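Local atomic coordinates of Acarbose/maltose binding protein GacH (Streptomyces glaucescens, PDB entry 3K01), a protein that binds acarbose and an acarbose homolog as the solute receptor of an ABC transporter, and probably maltose as well. Residues 189-194 with 256-261; 193-198 with 223-228; 282-287 with 291-296; 380-385 with 397-402. All blocks are in the same frame, centred on the assembly; numbering follows the deposited sequence.

Following the chain, interaction 1 opens first: residues 189-194 lead into helix 193-198 and meet strand 254-259, closing a loop of 61 residues. Interaction 2 nests inside that loop, starting from the shared Leu193 and Pro194 and ending on helix 216-230. Interaction 3 then closes a short turn, with only three residues between 282-287 and 291-296, where the chain passes between two strands of the large sheet that interaction 1 also reaches. Interaction 4 comes last and pairs helices 376-387 and 393-407. Met383 touches Phe192 and Ile225, so interaction 4 abuts interactions 1 and 2, while Pro294 packs on Leu193 and Pro194 and joins interaction 3 to both.

Interaction 1 (189-194 with 256-261); sequences PYWFLP and MMVNGP
In the sheet of this solute-binding protein, strand 254-259 meets the indole of Trp191, which reaches across from the 3-10 turn 189-191 just ahead of helix 193-198. The pyrrole N-H does the work: Trp191 NE1 donates to Val258 O at 2.7 Å, a short bond with an N-H...O angle of 164°. The oxygen lies in the plane of the indole, but seen from the strand the donor stands above the peptide plane, 58° out of it. This buried nitrogen thus finds its acceptor in a backbone carbonyl of an inner strand.

Next to NE1, Trp191 CD1 packs against Val258 CG1 at 4.0 Å. With CG1 anti to the backbone N, the valine turns this methyl to the indole. On the benzo side, Trp191 CZ2 comes to 3.7 Å from Asn259 OD1, the amide standing nearly upright to the indole, the planes 79° apart. That oxygen accepts the N-H of Gly260 at 2.8 Å (Gly260 N to Asn259 OD1), which helps fix the amide's rotation. Arg185 adds a cation-pi contact to the indole, and Leu143 of strand 132-148 touches Val258. A tryptophan N-H gripping a strand carbonyl, with a valine methyl beside it, here ties the 3-10 turn before helix 193-198 to the sheet of one lobe, the alpha/beta construction characteristic of the periplasmic-binding-protein fold.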
# COMPACT_ATOMS: atom_id res chain seq x y z
N PRO A 189 -4.17 9.33 7.64
CA PRO A 189 -3.94 10.13 6.44
C PRO A 189 -3.85 9.29 5.17
O PRO A 189 -4.06 9.83 4.09
CB PRO A 189 -2.60 10.81 6.74
CG PRO A 189 -1.92 9.91 7.67
CD PRO A 189 -3.00 9.32 8.54
N TYR A 190 -3.59 7.99 5.29
CA TYR A 190 -3.52 7.17 4.07
C TYR A 190 -4.87 7.18 3.35
O TYR A 190 -4.93 7.11 2.13
CB TYR A 190 -3.11 5.77 4.49
CG TYR A 190 -2.59 4.88 3.38
CD1 TYR A 190 -1.43 5.21 2.67
CD2 TYR A 190 -3.21 3.67 3.10
CE1 TYR A 190 -0.91 4.38 1.73
CE2 TYR A 190 -2.70 2.83 2.10
CZ TYR A 190 -1.53 3.20 1.47
OH TYR A 190 -1.01 2.38 0.48
N TRP A 191 -5.95 7.31 4.13
CA TRP A 191 -7.30 7.35 3.59
C TRP A 191 -7.69 8.68 2.99
O TRP A 191 -8.75 8.77 2.36
CB TRP A 191 -8.32 6.93 4.66
CG TRP A 191 -8.50 5.39 4.78
CD1 TRP A 191 -9.59 4.68 4.35
CD2 TRP A 191 -7.62 4.43 5.39
NE1 TRP A 191 -9.42 3.35 4.64
CE2 TRP A 191 -8.22 3.16 5.26
CE3 TRP A 191 -6.36 4.52 6.01
CZ2 TRP A 191 -7.61 1.98 5.74
CZ3 TRP A 191 -5.76 3.36 6.48
CH2 TRP A 191 -6.38 2.11 6.34
N PHE A 192 -6.87 9.72 3.14
CA PHE A 192 -7.10 10.94 2.40
C PHE A 192 -6.70 10.81 0.93
O PHE A 192 -7.25 11.49 0.06
CB PHE A 192 -6.32 12.08 3.08
CG PHE A 192 -6.47 13.41 2.41
CD1 PHE A 192 -7.69 14.08 2.45
CD2 PHE A 192 -5.40 14.01 1.76
CE1 PHE A 192 -7.83 15.36 1.86
CE2 PHE A 192 -5.55 15.30 1.16
CZ PHE A 192 -6.75 15.94 1.22
N LEU A 193 -5.69 9.97 0.68
CA LEU A 193 -5.06 9.98 -0.62
C LEU A 193 -6.00 9.66 -1.79
O LEU A 193 -5.91 10.31 -2.83
CB LEU A 193 -3.79 9.11 -0.62
CG LEU A 193 -2.70 9.61 0.34
CD1 LEU A 193 -1.53 8.64 0.34
CD2 LEU A 193 -2.19 10.99 -0.07
N PRO A 194 -6.95 8.72 -1.64
CA PRO A 194 -7.89 8.53 -2.76
C PRO A 194 -8.63 9.80 -3.17
O PRO A 194 -8.87 10.01 -4.35
CB PRO A 194 -8.87 7.49 -2.20
CG PRO A 194 -8.03 6.68 -1.26
CD PRO A 194 -7.18 7.72 -0.56
N MET A 256 -20.82 1.07 2.70
CA MET A 256 -19.53 1.15 1.98
C MET A 256 -18.46 1.64 2.90
O MET A 256 -18.73 2.42 3.81
CB MET A 256 -19.65 2.12 0.80
CG MET A 256 -20.65 1.65 -0.25
SD MET A 256 -20.81 2.75 -1.68
CE MET A 256 -21.94 3.98 -0.97
N MET A 257 -17.22 1.25 2.62
CA MET A 257 -16.05 1.83 3.31
C MET A 257 -14.91 1.68 2.32
O MET A 257 -15.01 0.95 1.35
CB MET A 257 -15.70 1.11 4.61
CG MET A 257 -15.23 -0.32 4.40
SD MET A 257 -14.60 -1.04 5.95
CE MET A 257 -14.32 -2.75 5.51
N VAL A 258 -13.81 2.39 2.56
CA VAL A 258 -12.59 2.18 1.78
C VAL A 258 -11.60 1.43 2.67
O VAL A 258 -11.45 1.74 3.85
CB VAL A 258 -12.02 3.52 1.33
CG1 VAL A 258 -10.62 3.37 0.72
CG2 VAL A 258 -12.98 4.16 0.37
N ASN A 259 -10.97 0.40 2.12
CA ASN A 259 -10.09 -0.42 2.94
C ASN A 259 -9.19 -1.26 2.08
O ASN A 259 -9.29 -1.22 0.83
CB ASN A 259 -10.92 -1.27 3.92
CG ASN A 259 -10.26 -1.39 5.27
OD1 ASN A 259 -9.03 -1.39 5.39
ND2 ASN A 259 -11.08 -1.44 6.32
N GLY A 260 -8.30 -2.02 2.71
CA GLY A 260 -7.34 -2.83 1.97
C GLY A 260 -7.52 -4.31 2.23
O GLY A 260 -8.39 -4.74 2.98
N PRO A 261 -6.67 -5.13 1.60
CA PRO A 261 -6.78 -6.59 1.71
C PRO A 261 -6.72 -7.08 3.16
O PRO A 261 -7.34 -8.09 3.49
CB PRO A 261 -5.56 -7.09 0.91
CG PRO A 261 -5.36 -5.97 -0.12
CD PRO A 261 -5.60 -4.72 0.67

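Interaction 2 (193-198 with 223-228); sequences LPYLYG and RVIKDL
Tyr195 reaches from helix 193-198 to three aliphatic side chains of helix 216-230, and its ring can be followed outward atom by atom. At the root, Tyr195 CB is 4.1 Å from Ile225 CG2, the same methyl that then lies over the ring. CG comes next, under the same methyl, and the nearest approach is from Tyr195 CD2 to Ile225 CG2, 3.5 Å. The methyl sits 3.9 Å from the ring centroid and 30° off the normal, a CH-pi contact over one face. Ile225 can offer CG2 because its longer branch, CG1, is turned between the backbone N and the carbonyl carbon (chi1 67°), and that branch goes on to pack against Met383 of helix 376-387.

The two helix segments lie at 118° to each other with axes 10.2 Å apart at closest approach, so this is the steep crossing of two helices that pack in one lobe of the alpha/beta solute-binding fold, bridged by an aromatic side chain. On the other side of CG, Tyr195 CD1 meets Val224 CG1 at 3.8 Å, obliquely to the ring. Further out, Tyr195 CE1 takes Leu228 CD1 at 3.7 Å, Leu228 and Tyr195 reaching toward each other from their own helices, the methyl again oblique to the ring. At the tip, that same methyl is 4.2 Å from Tyr195 OH. Beyond the pair, Leu184 also touches Tyr195, while Leu166 of helix 163-177 packs on Leu228.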
# COMPACT_ATOMS: atom_id res chain seq x y z
N LEU A 193 -5.69 9.97 0.68
CA LEU A 193 -5.06 9.98 -0.62
C LEU A 193 -6.00 9.66 -1.79
O LEU A 193 -5.91 10.31 -2.83
CB LEU A 193 -3.79 9.11 -0.62
CG LEU A 193 -2.70 9.61 0.34
CD1 LEU A 193 -1.53 8.64 0.34
CD2 LEU A 193 -2.19 10.99 -0.07
N PRO A 194 -6.95 8.72 -1.64
CA PRO A 194 -7.89 8.53 -2.76
C PRO A 194 -8.63 9.80 -3.17
O PRO A 194 -8.87 10.01 -4.35
CB PRO A 194 -8.87 7.49 -2.20
CG PRO A 194 -8.03 6.68 -1.26
CD PRO A 194 -7.18 7.72 -0.56
N TYR A 195 -8.99 10.62 -2.18
CA TYR A 195 -9.67 11.89 -2.50
C TYR A 195 -8.76 12.88 -3.20
O TYR A 195 -9.19 13.59 -4.12
CB TYR A 195 -10.30 12.50 -1.23
CG TYR A 195 -11.30 11.54 -0.63
CD1 TYR A 195 -12.51 11.24 -1.26
CD2 TYR A 195 -11.01 10.88 0.54
CE1 TYR A 195 -13.39 10.31 -0.71
CE2 TYR A 195 -11.88 9.96 1.10
CZ TYR A 195 -13.07 9.70 0.46
OH TYR A 195 -13.91 8.74 1.01
N LEU A 196 -7.49 12.93 -2.76
CA LEU A 196 -6.52 13.79 -3.42
C LEU A 196 -6.32 13.35 -4.88
O LEU A 196 -6.41 14.17 -5.81
CB LEU A 196 -5.20 13.76 -2.66
CG LEU A 196 -4.10 14.65 -3.28
CD1 LEU A 196 -4.49 16.13 -3.26
CD2 LEU A 196 -2.83 14.41 -2.53
N TYR A 197 -6.11 12.05 -5.10
CA TYR A 197 -5.90 11.54 -6.45
C TYR A 197 -7.18 11.73 -7.28
O TYR A 197 -7.11 12.01 -8.48
CB TYR A 197 -5.50 10.06 -6.39
CG TYR A 197 -4.25 9.77 -5.59
CD1 TYR A 197 -3.19 10.69 -5.53
CD2 TYR A 197 -4.13 8.59 -4.87
CE1 TYR A 197 -2.04 10.39 -4.80
CE2 TYR A 197 -3.01 8.29 -4.17
CZ TYR A 197 -1.96 9.20 -4.10
OH TYR A 197 -0.82 8.88 -3.39
N GLY A 198 -8.33 11.61 -6.63
CA GLY A 198 -9.60 11.79 -7.34
C GLY A 198 -9.77 13.22 -7.87
O GLY A 198 -10.53 13.45 -8.82
N ARG A 223 -12.05 19.76 0.64
CA ARG A 223 -13.47 20.12 0.53
C ARG A 223 -14.34 18.89 0.32
O ARG A 223 -15.43 18.80 0.89
CB ARG A 223 -13.67 21.11 -0.61
CG ARG A 223 -15.06 21.74 -0.64
CD ARG A 223 -15.16 22.83 -1.68
NE ARG A 223 -14.29 23.95 -1.36
CZ ARG A 223 -13.29 24.39 -2.12
NH1 ARG A 223 -13.00 23.81 -3.29
NH2 ARG A 223 -12.58 25.43 -1.71
N VAL A 224 -13.90 17.94 -0.50
CA VAL A 224 -14.69 16.73 -0.77
C VAL A 224 -14.97 15.95 0.50
O VAL A 224 -16.11 15.51 0.73
CB VAL A 224 -13.95 15.83 -1.80
CG1 VAL A 224 -14.51 14.38 -1.82
CG2 VAL A 224 -14.01 16.44 -3.19
N ILE A 225 -13.96 15.77 1.34
CA ILE A 225 -14.20 14.94 2.52
C ILE A 225 -15.19 15.61 3.47
O ILE A 225 -16.05 14.95 4.05
CB ILE A 225 -12.88 14.51 3.24
CG1 ILE A 225 -12.14 15.70 3.90
CG2 ILE A 225 -11.99 13.71 2.29
CD1 ILE A 225 -10.95 15.26 4.73
N LYS A 226 -15.07 16.93 3.62
CA LYS A 226 -16.03 17.62 4.49
C LYS A 226 -17.44 17.62 3.90
O LYS A 226 -18.41 17.46 4.65
CB LYS A 226 -15.54 19.06 4.70
CG LYS A 226 -16.34 19.86 5.77
CD LYS A 226 -16.44 19.14 7.09
CE LYS A 226 -16.90 20.06 8.21
NZ LYS A 226 -17.28 19.31 9.46
N ASP A 227 -17.55 17.76 2.60
CA ASP A 227 -18.85 17.70 1.95
C ASP A 227 -19.48 16.32 2.12
O ASP A 227 -20.70 16.22 2.30
CB ASP A 227 -18.76 18.05 0.45
CG ASP A 227 -20.08 17.82 -0.28
OD1 ASP A 227 -21.02 18.60 -0.06
OD2 ASP A 227 -20.14 16.88 -1.06
N LEU A 228 -18.69 15.26 2.03
CA LEU A 228 -19.28 13.93 2.18
C LEU A 228 -19.93 13.76 3.55
O LEU A 228 -21.02 13.19 3.68
CB LEU A 228 -18.21 12.88 1.94
CG LEU A 228 -17.93 12.63 0.46
CD1 LEU A 228 -16.70 11.76 0.27
CD2 LEU A 228 -19.10 11.94 -0.23

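Interaction 3 (282-287 with 291-296); sequences APVPAG and QGSPQG
Val284 and Gln291 set the geometry of this tight connection between strands 279-283 and 293-302, two strands of the large sheet that both pair with strand 132-148; the chain turns back within three residues between the segments, and the touching parts run 135° apart. Val284 points its side chain into the angle of the turn. Its CG2 branch, held between the backbone N and the carbonyl carbon while CG1 lies anti to that carbon (chi1 -61°), comes to 3.3 Å from Gly292 O and 3.8 Å from Ser293 CB. The valine therefore sets one methyl against the carbonyl of Gly292 and the root of the serine.

Gln291 lies the other way, reaching back along 284-286 as an extended chain. Its CG is anti to the backbone N (chi1 -174°), so the aliphatic part runs alongside Ala286: the two CB atoms, Gln291 CB and Ala286 CB, are 3.7 Å apart, and Gln291 CG is 3.6 Å from Ala286 N. The methyl of Ala286 and the methylenes of Gln291 thus meet flank to flank at the partly exposed end of the turn. Ser293 OG is hydrogen-bonded to Thr142 of strand 132-148, which together with a bridging water grips the hydroxyl at two points.

Two waters bridge the segments. One accepts from Gly292 N and lies at hydrogen-bonding distance from Pro285 O, one of several acceptors competing for its protons. The other accepts the N-H of Val284 N at 2.9 Å and lies 2.9 Å from Ser293 OG.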
# COMPACT_ATOMS: atom_id res chain seq x y z
N ALA A 282 -14.53 -2.86 -5.13
CA ALA A 282 -14.37 -2.11 -6.38
C ALA A 282 -13.21 -1.12 -6.21
O ALA A 282 -12.76 -0.87 -5.11
CB ALA A 282 -15.66 -1.36 -6.70
N PRO A 283 -12.73 -0.52 -7.31
CA PRO A 283 -11.75 0.54 -7.14
C PRO A 283 -12.33 1.70 -6.33
O PRO A 283 -13.56 1.91 -6.31
CB PRO A 283 -11.46 0.99 -8.58
CG PRO A 283 -11.79 -0.20 -9.41
CD PRO A 283 -12.99 -0.80 -8.73
N VAL A 284 -11.46 2.46 -5.68
CA VAL A 284 -11.95 3.69 -5.05
C VAL A 284 -12.63 4.58 -6.10
O VAL A 284 -12.26 4.59 -7.28
CB VAL A 284 -10.85 4.47 -4.31
CG1 VAL A 284 -10.24 3.62 -3.20
CG2 VAL A 284 -9.78 4.99 -5.27
N PRO A 285 -13.62 5.36 -5.68
CA PRO A 285 -14.28 6.22 -6.67
C PRO A 285 -13.39 7.34 -7.20
O PRO A 285 -12.52 7.86 -6.49
CB PRO A 285 -15.48 6.83 -5.90
CG PRO A 285 -15.10 6.71 -4.49
CD PRO A 285 -14.25 5.47 -4.35
N ALA A 286 -13.63 7.72 -8.45
CA ALA A 286 -13.06 8.93 -9.04
C ALA A 286 -13.53 10.17 -8.30
O ALA A 286 -14.57 10.15 -7.61
CB ALA A 286 -13.47 9.02 -10.50
N GLY A 287 -12.79 11.25 -8.45
CA GLY A 287 -13.25 12.57 -8.05
C GLY A 287 -13.51 13.37 -9.31
O GLY A 287 -13.82 12.82 -10.37
N GLN A 291 -8.74 9.54 -10.72
CA GLN A 291 -9.14 8.37 -9.97
C GLN A 291 -7.89 7.62 -9.60
O GLN A 291 -7.10 7.23 -10.48
CB GLN A 291 -10.06 7.49 -10.80
CG GLN A 291 -10.64 6.34 -10.00
CD GLN A 291 -11.69 5.49 -10.72
OE1 GLN A 291 -12.39 4.66 -10.09
NE2 GLN A 291 -11.84 5.71 -11.99
N GLY A 292 -7.71 7.37 -8.32
CA GLY A 292 -6.56 6.59 -7.92
C GLY A 292 -6.55 6.29 -6.45
O GLY A 292 -7.17 7.00 -5.65
N SER A 293 -5.80 5.26 -6.08
CA SER A 293 -5.67 4.82 -4.71
C SER A 293 -4.19 4.70 -4.37
O SER A 293 -3.36 4.46 -5.25
CB SER A 293 -6.39 3.47 -4.52
OG SER A 293 -6.01 2.56 -5.54
N PRO A 294 -3.82 4.90 -3.11
CA PRO A 294 -2.40 4.86 -2.78
C PRO A 294 -1.82 3.46 -2.85
O PRO A 294 -2.50 2.45 -2.67
CB PRO A 294 -2.37 5.40 -1.36
CG PRO A 294 -3.73 5.01 -0.79
CD PRO A 294 -4.67 5.18 -1.93
N GLN A 295 -0.51 3.40 -3.03
CA GLN A 295 0.20 2.14 -3.26
C GLN A 295 0.90 1.67 -2.01
O GLN A 295 1.65 2.42 -1.39
CB GLN A 295 1.27 2.40 -4.30
CG GLN A 295 2.13 1.19 -4.64
CD GLN A 295 3.25 1.53 -5.58
OE1 GLN A 295 3.29 2.62 -6.14
NE2 GLN A 295 4.16 0.58 -5.79
N GLY A 296 0.69 0.40 -1.65
CA GLY A 296 1.45 -0.24 -0.60
C GLY A 296 2.13 -1.50 -1.13
O GLY A 296 2.13 -1.78 -2.33
O HOH W 1 -8.71 1.47 -5.80
O HOH W 2 -9.77 8.59 -6.71

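Interaction 4 (380-385 with 397-402); sequences RLQMAN and AANTGD
Gln382 and Asn399 bring their amides together between helices 376-387 and 393-407, and the contact is closest where the two side chains cross at about a right angle. Gln382 is bent at chi2, which folds its amide over the flank of the other helix, so that Gln382 CD lies 3.4 Å from Asn399 CB. From there Asn399 ND2 donates to Gln382 OE1 at 3.0 Å in an almost straight bond, N-H...O 171°. The acceptor sits in the plane of the asparagine amide, yet the donor stands 54° out of the glutamine's carbonyl plane, and the two amide planes are turned 75° from each other. Gln382 is buried and Asn399 partly exposed, so the donor comes from the more open side.

These are the last two helices of the chain, consecutive helices joined by a short connection, and helix 216-230 lies against both: its Tyr222 touches Gln382 and Met383, and Val219 packs on Ala397. The buried side is carried by Thr400, whose OG1 is 3.4 Å from Gln382 CG as the two side chains slide past each other in opposite directions. That hydroxyl is hydrogen-bonded to Ala396 O in its own helix and to Tyr222 OH, so its polar needs are met away from the glutamine, which offers it only methylenes.

Toward solvent the helices stand apart. Exposed Leu381 starts toward the other helix, but Leu381 CD2 stays 7.0 Å from Asn399 ND2, and in partly exposed Asn385 the amide nitrogen ND2 stays 6.3 Å from Asn399 ND2, the side chain turning instead to Glu390 and Thr391 in the connection.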
# COMPACT_ATOMS: atom_id res chain seq x y z
N ARG A 380 -2.63 14.14 8.23
CA ARG A 380 -3.44 13.63 9.32
C ARG A 380 -4.00 14.80 10.14
O ARG A 380 -5.20 14.86 10.42
CB ARG A 380 -2.66 12.74 10.25
CG ARG A 380 -3.54 12.14 11.36
CD ARG A 380 -2.72 11.59 12.51
NE ARG A 380 -1.97 12.68 13.15
CZ ARG A 380 -2.51 13.59 13.97
NH1 ARG A 380 -3.81 13.54 14.30
NH2 ARG A 380 -1.75 14.56 14.44
N LEU A 381 -3.13 15.74 10.51
CA LEU A 381 -3.55 16.85 11.34
C LEU A 381 -4.58 17.73 10.63
O LEU A 381 -5.63 18.08 11.22
CB LEU A 381 -2.32 17.68 11.70
CG LEU A 381 -2.60 18.89 12.58
CD1 LEU A 381 -3.28 18.50 13.90
CD2 LEU A 381 -1.30 19.62 12.82
N GLN A 382 -4.29 18.10 9.38
CA GLN A 382 -5.16 18.97 8.66
C GLN A 382 -6.48 18.32 8.29
O GLN A 382 -7.54 18.97 8.37
CB GLN A 382 -4.48 19.60 7.44
CG GLN A 382 -3.20 20.42 7.75
CD GLN A 382 -3.41 21.42 8.85
OE1 GLN A 382 -4.40 22.14 8.84
NE2 GLN A 382 -2.46 21.50 9.78
N MET A 383 -6.46 17.04 7.91
CA MET A 383 -7.73 16.39 7.61
C MET A 383 -8.61 16.31 8.87
O MET A 383 -9.83 16.50 8.77
CB MET A 383 -7.54 15.00 7.00
CG MET A 383 -8.86 14.17 6.95
SD MET A 383 -8.67 12.56 6.16
CE MET A 383 -7.02 12.32 6.95
N ALA A 384 -8.01 16.03 10.02
CA ALA A 384 -8.77 16.01 11.26
C ALA A 384 -9.40 17.36 11.53
O ALA A 384 -10.58 17.45 11.91
CB ALA A 384 -7.88 15.59 12.42
N ASN A 385 -8.64 18.42 11.32
CA ASN A 385 -9.12 19.75 11.63
C ASN A 385 -10.17 20.23 10.64
O ASN A 385 -11.02 21.04 11.00
CB ASN A 385 -7.94 20.72 11.78
CG ASN A 385 -7.09 20.40 13.01
OD1 ASN A 385 -7.42 19.53 13.83
ND2 ASN A 385 -5.98 21.10 13.12
N ALA A 397 -5.05 23.02 3.19
CA ALA A 397 -4.12 22.77 2.10
C ALA A 397 -2.86 23.62 2.25
O ALA A 397 -1.73 23.11 2.12
CB ALA A 397 -4.80 23.03 0.77
N ALA A 398 -3.03 24.90 2.58
CA ALA A 398 -1.89 25.80 2.82
C ALA A 398 -1.01 25.30 3.96
O ALA A 398 0.23 25.30 3.86
CB ALA A 398 -2.41 27.21 3.11
N ASN A 399 -1.63 24.85 5.04
CA ASN A 399 -0.88 24.35 6.19
C ASN A 399 -0.10 23.09 5.80
O ASN A 399 1.04 22.89 6.22
CB ASN A 399 -1.82 23.99 7.34
CG ASN A 399 -2.35 25.20 8.07
OD1 ASN A 399 -1.82 26.31 7.95
ND2 ASN A 399 -3.39 24.99 8.85
N THR A 400 -0.73 22.24 4.99
CA THR A 400 -0.08 21.00 4.55
C THR A 400 1.15 21.38 3.70
O THR A 400 2.24 20.85 3.88
CB THR A 400 -1.03 20.09 3.75
OG1 THR A 400 -2.25 19.91 4.49
CG2 THR A 400 -0.43 18.71 3.54
N GLY A 401 0.96 22.31 2.77
CA GLY A 401 2.05 22.74 1.89
C GLY A 401 3.19 23.39 2.66
O GLY A 401 4.36 23.14 2.37
N ASP A 402 2.85 24.21 3.65
CA ASP A 402 3.88 24.86 4.45
C ASP A 402 4.68 23.83 5.21
O ASP A 402 5.90 23.93 5.30
CB ASP A 402 3.27 25.87 5.42
CG ASP A 402 2.80 27.13 4.74
OD1 ASP A 402 3.06 27.31 3.53
OD2 ASP A 402 2.18 27.96 5.44